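PDB 3GZB: putative SnoaL-like polyketide cyclase from Shewanella putrefaciens, which is of unknown function but is probably a SnoaL-like protein that may bind or cyclise a polyketide-like small molecule. Local coordinates for residues Ser92-Lys103 with Asp117-Leu128. Residues are numbered along the deposited sequence; the frame is centred on the assembly and turned at random. Where two conformers were deposited one is given.
With EDO (1,2-ethanediol), chain M.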
ATOM      1  N   SER A  92      -2.901 -14.755   0.537  1.00  9.19           N
ATOM      2  CA  SER A  92      -2.458 -14.553  -0.819  0.50 10.45           C
ATOM      3  C   SER A  92      -2.390 -13.082  -1.238  1.00  9.85           C
ATOM      4  O   SER A  92      -2.102 -12.807  -2.398  1.00 10.86           O
ATOM      5  CB  SER A  92      -3.354 -15.327  -1.805  0.50 11.66           C
ATOM      6  OG  SER A  92      -3.126 -16.726  -1.685  0.50 17.25           O
ATOM      7  N   LEU A  93      -2.617 -12.106  -0.331  1.00  8.32           N
ATOM      8  CA  LEU A  93      -2.493 -10.663  -0.641  1.00  9.36           C
ATOM      9  C   LEU A  93      -1.152 -10.248  -0.083  1.00  8.54           C
ATOM     10  O   LEU A  93      -0.909 -10.261   1.142  1.00  9.58           O
ATOM     11  CB  LEU A  93      -3.607  -9.891   0.055  1.00  9.40           C
ATOM     12  CG  LEU A  93      -3.526  -8.393  -0.117  1.00 11.30           C
ATOM     13  CD1 LEU A  93      -3.730  -8.016  -1.580  1.00 12.77           C
ATOM     14  CD2 LEU A  93      -4.595  -7.737   0.797  1.00 11.47           C
ATOM     15  N   VAL A  94      -0.249  -9.846  -0.968  1.00  7.62           N
ATOM     16  CA  VAL A  94       1.103  -9.413  -0.630  1.00  8.22           C
ATOM     17  C   VAL A  94       1.204  -7.880  -0.816  1.00  8.53           C
ATOM     18  O   VAL A  94       0.761  -7.355  -1.863  1.00 10.23           O
ATOM     19  CB  VAL A  94       2.149 -10.108  -1.530  1.00  8.35           C
ATOM     20  CG1 VAL A  94       3.570  -9.540  -1.234  1.00 10.00           C
ATOM     21  CG2 VAL A  94       2.095 -11.638  -1.354  1.00  8.24           C
ATOM     22  N   VAL A  95       1.742  -7.179   0.196  1.00  8.33           N
ATOM     23  CA  VAL A  95       1.829  -5.730   0.208  1.00  7.66           C
ATOM     24  C   VAL A  95       3.262  -5.352   0.288  1.00  8.09           C
ATOM     25  O   VAL A  95       4.006  -5.873   1.138  1.00  9.20           O
ATOM     26  CB  VAL A  95       1.078  -5.125   1.412  1.00  8.46           C
ATOM     27  CG1 VAL A  95       1.159  -3.575   1.412  1.00  8.34           C
ATOM     28  CG2 VAL A  95      -0.385  -5.550   1.437  1.00  9.49           C
HETATM   29  N   MSE A  96       3.717  -4.459  -0.608  1.00  8.92           N
HETATM   30  CA  MSE A  96       5.121  -4.021  -0.704  1.00  9.14           C
HETATM   31  C   MSE A  96       5.184  -2.522  -0.704  1.00  9.42           C
HETATM   32  O   MSE A  96       4.507  -1.883  -1.487  1.00 10.67           O
HETATM   33  CB  MSE A  96       5.786  -4.585  -1.954  1.00 10.74           C
HETATM   34  CG  MSE A  96       5.851  -6.117  -1.929  1.00  9.22           C
HETATM   35 SE   MSE A  96       6.207  -6.897  -3.672  0.75  8.75          SE
HETATM   36  CE  MSE A  96       4.505  -6.597  -4.393  1.00 13.60           C
ATOM     37  N   ILE A  97       5.954  -1.948   0.217  1.00  9.51           N
ATOM     38  CA  ILE A  97       6.147  -0.523   0.379  1.00  7.96           C
ATOM     39  C   ILE A  97       7.588  -0.235   0.019  1.00 10.09           C
ATOM     40  O   ILE A  97       8.498  -0.870   0.583  1.00  9.79           O
ATOM     41  CB  ILE A  97       5.912  -0.097   1.829  1.00 10.08           C
ATOM     42  CG1 ILE A  97       4.529  -0.456   2.315  1.00  9.81           C
ATOM     43  CG2 ILE A  97       6.192   1.417   1.976  1.00 11.14           C
ATOM     44  CD1 ILE A  97       4.291  -0.300   3.859  1.00 13.31           C
ATOM     45  N   GLY A  98       7.847   0.717  -0.892  1.00 10.19           N
ATOM     46  CA  GLY A  98       9.197   0.973  -1.307  1.00 10.63           C
ATOM     47  C   GLY A  98       9.313   2.103  -2.299  1.00 10.06           C
ATOM     48  O   GLY A  98       8.477   2.992  -2.309  1.00 12.04           O
ATOM     49  N   ASN A  99      10.415   2.134  -3.056  1.00 11.61           N
ATOM     50  CA  ASN A  99      10.700   3.146  -4.049  1.00 12.35           C
ATOM     51  C   ASN A  99      11.097   2.435  -5.336  1.00 11.60           C
ATOM     52  O   ASN A  99      11.921   1.489  -5.306  1.00 13.28           O
ATOM     53  CB  ASN A  99      11.853   4.097  -3.646  1.00 14.43           C
ATOM     54  CG  ASN A  99      11.503   4.995  -2.510  1.00 26.13           C
ATOM     55  OD1 ASN A  99      10.926   6.047  -2.708  1.00 27.47           O
ATOM     56  ND2 ASN A  99      11.877   4.597  -1.293  1.00 27.00           N
ATOM     57  N   TYR A 100      10.547   2.881  -6.462  1.00 10.02           N
ATOM     58  CA  TYR A 100      10.982   2.417  -7.742  1.00  9.51           C
ATOM     59  C   TYR A 100      12.075   3.340  -8.278  1.00 10.78           C
ATOM     60  O   TYR A 100      11.857   4.558  -8.416  1.00 11.18           O
ATOM     61  CB  TYR A 100       9.854   2.351  -8.760  1.00  9.54           C
ATOM     62  CG  TYR A 100       8.822   1.256  -8.531  1.00  8.42           C
ATOM     63  CD1 TYR A 100       9.080  -0.061  -8.914  1.00  8.80           C
ATOM     64  CD2 TYR A 100       7.629   1.506  -7.894  1.00 11.39           C
ATOM     65  CE1 TYR A 100       8.141  -1.043  -8.750  1.00 10.03           C
ATOM     66  CE2 TYR A 100       6.688   0.468  -7.682  1.00  9.59           C
ATOM     67  CZ  TYR A 100       6.958  -0.792  -8.133  1.00 10.70           C
ATOM     68  OH  TYR A 100       5.999  -1.780  -7.983  1.00 10.15           O
ATOM     69  N   HIS A 101      13.235   2.773  -8.533  1.00  9.26           N
ATOM     70  CA  HIS A 101      14.413   3.506  -9.014  1.00  9.22           C
ATOM     71  C   HIS A 101      14.640   3.227 -10.478  1.00  9.22           C
ATOM     72  O   HIS A 101      14.924   2.081 -10.859  1.00 10.42           O
ATOM     73  CB  HIS A 101      15.636   3.088  -8.170  1.00 10.68           C
ATOM     74  CG  HIS A 101      16.880   3.811  -8.542  1.00 11.24           C
ATOM     75  ND1 HIS A 101      18.129   3.296  -8.285  1.00 13.45           N
ATOM     76  CD2 HIS A 101      17.072   5.039  -9.080  1.00 11.21           C
ATOM     77  CE1 HIS A 101      19.050   4.167  -8.684  1.00 15.07           C
ATOM     78  NE2 HIS A 101      18.441   5.237  -9.169  1.00 15.46           N
ATOM     79  N   PHE A 102      14.542   4.301 -11.273  1.00  9.50           N
ATOM     80  CA  PHE A 102      14.805   4.272 -12.696  1.00  9.65           C
ATOM     81  C   PHE A 102      16.044   5.130 -12.990  1.00 11.51           C
ATOM     82  O   PHE A 102      16.133   6.292 -12.557  1.00 11.40           O
ATOM     83  CB  PHE A 102      13.657   4.853 -13.517  1.00  9.70           C
ATOM     84  CG  PHE A 102      12.383   4.056 -13.490  1.00 10.00           C
ATOM     85  CD1 PHE A 102      11.475   4.212 -12.463  1.00 11.09           C
ATOM     86  CD2 PHE A 102      12.066   3.208 -14.543  1.00  9.26           C
ATOM     87  CE1 PHE A 102      10.265   3.541 -12.485  1.00 11.11           C
ATOM     88  CE2 PHE A 102      10.854   2.500 -14.539  1.00 10.40           C
ATOM     89  CZ  PHE A 102       9.972   2.686 -13.528  1.00 10.11           C
ATOM     90  N   LYS A 103      16.963   4.566 -13.755  1.00 11.05           N
ATOM     91  CA  LYS A 103      18.129   5.286 -14.294  1.00 11.49           C
ATOM     92  C   LYS A 103      18.340   4.914 -15.750  1.00 11.64           C
ATOM     93  O   LYS A 103      18.350   3.717 -16.103  1.00 14.62           O
ATOM     94  CB  LYS A 103      19.367   5.017 -13.481  1.00 12.85           C
ATOM     95  CG  LYS A 103      20.621   5.788 -13.978  1.00 19.48           C
ATOM     96  CD  LYS A 103      21.729   5.683 -12.935  1.00 25.01           C
ATOM     97  CE  LYS A 103      22.872   6.672 -13.195  1.00 39.43           C
ATOM     98  NZ  LYS A 103      24.110   5.989 -13.673  1.00 47.26           N
ATOM     99  N   ASP A 117      17.499  10.025 -13.528  1.00 11.62           N
ATOM    100  CA  ASP A 117      17.649   9.171 -12.346  1.00 12.20           C
ATOM    101  C   ASP A 117      16.580   9.614 -11.356  1.00 14.96           C
ATOM    102  O   ASP A 117      16.636  10.739 -10.823  1.00 14.92           O
ATOM    103  CB  ASP A 117      19.063   9.409 -11.792  1.00 14.97           C
ATOM    104  CG  ASP A 117      19.529   8.360 -10.784  1.00 22.52           C
ATOM    105  OD1 ASP A 117      18.709   7.681 -10.179  1.00 21.66           O
ATOM    106  OD2 ASP A 117      20.780   8.283 -10.551  1.00 28.59           O
ATOM    107  N   VAL A 118      15.576   8.775 -11.128  1.00 11.17           N
ATOM    108  CA  VAL A 118      14.494   9.095 -10.212  1.00 11.33           C
ATOM    109  C   VAL A 118      14.227   7.927  -9.275  1.00 11.37           C
ATOM    110  O   VAL A 118      14.443   6.763  -9.649  1.00 11.04           O
ATOM    111  CB  VAL A 118      13.155   9.439 -10.957  1.00 14.32           C
ATOM    112  CG1 VAL A 118      13.348  10.728 -11.793  1.00 15.07           C
ATOM    113  CG2 VAL A 118      12.641   8.313 -11.892  1.00 14.53           C
ATOM    114  N   ALA A 119      13.737   8.264  -8.073  1.00 10.28           N
ATOM    115  CA  ALA A 119      13.369   7.270  -7.063  1.00 10.37           C
ATOM    116  C   ALA A 119      11.966   7.609  -6.595  1.00 13.54           C
ATOM    117  O   ALA A 119      11.742   8.670  -5.980  1.00 13.22           O
ATOM    118  CB  ALA A 119      14.394   7.321  -5.877  1.00 12.54           C
ATOM    119  N   ILE A 120      11.011   6.758  -6.942  1.00 10.70           N
ATOM    120  CA  ILE A 120       9.597   7.104  -6.835  1.00 10.69           C
ATOM    121  C   ILE A 120       8.928   6.294  -5.712  1.00 10.12           C
ATOM    122  O   ILE A 120       8.845   5.084  -5.782  1.00  9.13           O
ATOM    123  CB  ILE A 120       8.859   6.802  -8.150  1.00  9.24           C
ATOM    124  CG1 ILE A 120       9.580   7.390  -9.364  1.00 11.43           C
ATOM    125  CG2 ILE A 120       7.392   7.285  -8.043  1.00 11.54           C
ATOM    126  CD1 ILE A 120       8.998   7.019 -10.766  1.00 11.90           C
ATOM    127  N   PRO A 121       8.479   6.965  -4.641  1.00  9.71           N
ATOM    128  CA  PRO A 121       7.762   6.200  -3.577  1.00  9.13           C
ATOM    129  C   PRO A 121       6.522   5.500  -4.131  1.00  9.48           C
ATOM    130  O   PRO A 121       5.846   6.046  -5.012  1.00  9.57           O
ATOM    131  CB  PRO A 121       7.411   7.280  -2.539  1.00  9.96           C
ATOM    132  CG  PRO A 121       8.390   8.406  -2.827  1.00 10.81           C
ATOM    133  CD  PRO A 121       8.614   8.386  -4.318  1.00 11.70           C
ATOM    134  N   ALA A 122       6.209   4.316  -3.568  1.00  9.13           N
ATOM    135  CA  ALA A 122       5.085   3.497  -4.017  1.00  8.71           C
ATOM    136  C   ALA A 122       4.693   2.443  -3.044  1.00  9.03           C
ATOM    137  O   ALA A 122       5.484   2.002  -2.224  1.00  9.80           O
ATOM    138  CB  ALA A 122       5.451   2.825  -5.347  1.00  9.74           C
ATOM    139  N   VAL A 123       3.427   2.044  -3.152  1.00  8.38           N
ATOM    140  CA  VAL A 123       2.886   0.844  -2.569  1.00  9.36           C
ATOM    141  C   VAL A 123       2.360   0.027  -3.715  1.00  9.47           C
ATOM    142  O   VAL A 123       1.580   0.510  -4.555  1.00 10.52           O
ATOM    143  CB  VAL A 123       1.775   1.171  -1.588  1.00 10.04           C
ATOM    144  CG1 VAL A 123       1.158  -0.098  -0.964  1.00 12.31           C
ATOM    145  CG2 VAL A 123       2.313   2.131  -0.491  1.00 10.19           C
ATOM    146  N   THR A 124       2.755  -1.229  -3.756  1.00  8.09           N
ATOM    147  CA  THR A 124       2.271  -2.216  -4.753  1.00  8.70           C
ATOM    148  C   THR A 124       1.695  -3.411  -3.986  1.00  9.27           C
ATOM    149  O   THR A 124       2.362  -3.930  -3.067  1.00 10.06           O
ATOM    150  CB  THR A 124       3.420  -2.684  -5.653  1.00 10.60           C
ATOM    151  OG1 THR A 124       3.829  -1.548  -6.426  1.00  9.53           O
ATOM    152  CG2 THR A 124       3.011  -3.850  -6.577  1.00 11.82           C
ATOM    153  N   SER A 125       0.482  -3.852  -4.321  1.00  9.24           N
ATOM    154  CA  SER A 125      -0.063  -5.061  -3.757  1.00  9.84           C
ATOM    155  C   SER A 125      -0.352  -6.031  -4.863  1.00  8.93           C
ATOM    156  O   SER A 125      -0.734  -5.673  -5.987  1.00 10.63           O
ATOM    157  CB  SER A 125      -1.303  -4.804  -2.910  1.00 10.59           C
ATOM    158  OG  SER A 125      -2.384  -4.290  -3.704  1.00 12.51           O
ATOM    159  N   LEU A 126      -0.197  -7.311  -4.553  1.00  8.66           N
ATOM    160  CA  LEU A 126      -0.511  -8.421  -5.457  1.00  9.96           C
ATOM    161  C   LEU A 126      -1.471  -9.364  -4.763  1.00 10.68           C
ATOM    162  O   LEU A 126      -1.193  -9.824  -3.646  1.00 11.49           O
ATOM    163  CB  LEU A 126       0.748  -9.198  -5.863  1.00 10.59           C
ATOM    164  CG  LEU A 126       1.903  -8.401  -6.455  1.00 10.10           C
ATOM    165  CD1 LEU A 126       3.107  -9.326  -6.718  1.00 10.72           C
ATOM    166  CD2 LEU A 126       1.466  -7.693  -7.707  1.00 10.60           C
ATOM    167  N   LYS A 127      -2.563  -9.687  -5.426  1.00  8.67           N
ATOM    168  CA  LYS A 127      -3.426 -10.779  -4.994  0.50  9.91           C
ATOM    169  C   LYS A 127      -3.067 -11.968  -5.886  1.00  9.31           C
ATOM    170  O   LYS A 127      -3.130 -11.854  -7.128  1.00 11.07           O
ATOM    171  CB  LYS A 127      -4.899 -10.387  -5.147  0.50 11.41           C
ATOM    172  CG  LYS A 127      -5.891 -11.362  -4.539  0.50 17.65           C
ATOM    173  CD  LYS A 127      -5.715 -11.534  -3.028  0.50 19.79           C
ATOM    174  CE  LYS A 127      -6.832 -12.426  -2.463  0.50 21.49           C
ATOM    175  NZ  LYS A 127      -6.499 -13.019  -1.135  0.50 28.06           N
ATOM    176  N   LEU A 128      -2.670 -13.073  -5.268  1.00  9.74           N
ATOM    177  CA  LEU A 128      -2.144 -14.224  -5.933  1.00  9.36           C
ATOM    178  C   LEU A 128      -3.125 -15.388  -5.888  1.00 10.48           C
ATOM    179  O   LEU A 128      -3.859 -15.571  -4.905  1.00 12.77           O
ATOM    180  CB  LEU A 128      -0.851 -14.674  -5.251  1.00  9.58           C
ATOM    181  CG  LEU A 128       0.221 -13.563  -5.213  1.00 13.25           C
ATOM    182  CD1 LEU A 128       1.393 -14.040  -4.358  1.00 16.77           C
ATOM    183  CD2 LEU A 128       0.674 -13.173  -6.536  1.00 18.87           C
TER
HETATM  184  C1  EDO M 158      18.054   1.446 -11.782  1.00 23.20           C
HETATM  185  O1  EDO M 158      17.527   1.638 -13.125  1.00 27.93           O
HETATM  186  C2  EDO M 158      19.258   0.543 -11.806  1.00 29.84           C
HETATM  187  O2  EDO M 158      20.240   1.417 -12.387  1.00 30.46           O
HETATM  188  O   HOH W   1      -4.294 -18.532  -3.561  1.00 15.77           O
HETATM  189  O   HOH W   2      12.247   8.581  -3.065  1.00 39.68           O
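Tyr100 and Thr124 meet side chain to side chain across two long antiparallel strands, with OH of Tyr100 2.7 Å from OG1 of Thr124, which lies in the plane of the ring. The ring reaches past Ala122 to Thr124, four residues beyond its own partner Ile120, because CG stands anti to the carbonyl carbon (chi1 -71°), and on the way its CE2 edge rests 3.5 Å from CB of Ala122, opposite Gly98. Further along this face, the selenomethionine Met96 bends at its last torsion and sets CE 3.8 Å from CG of Leu126. The other face carries a different polar pair: NE2 of His101 donates to OD1 of Asp117 at 2.7 Å, on the syn side of the carboxylate, with the two planes only 20° apart. Nearby, a water donates to both OD1 of Asn99 and O of Ala119, bridging side chain and backbone. Beneath these contacts runs a regular ladder of backbone hydrogen bonds from Ser92 to Phe102, which sets the register. In the second shell, Asp140 hydrogen-bonds OG1 of Thr124 and Phe82 stacks on Tyr100, while helix 21-34 packs over Tyr100, Val94 and Leu126. Ile97 and Val123 on the other face pack against Val123 and Ile97 of the second subunit. A bound diol beside Tyr100 is consistent with a pocket between sheet and helices, as in the cone-shaped alpha+beta fold of the NTF2 clan, whose curved sheet these strands help to form.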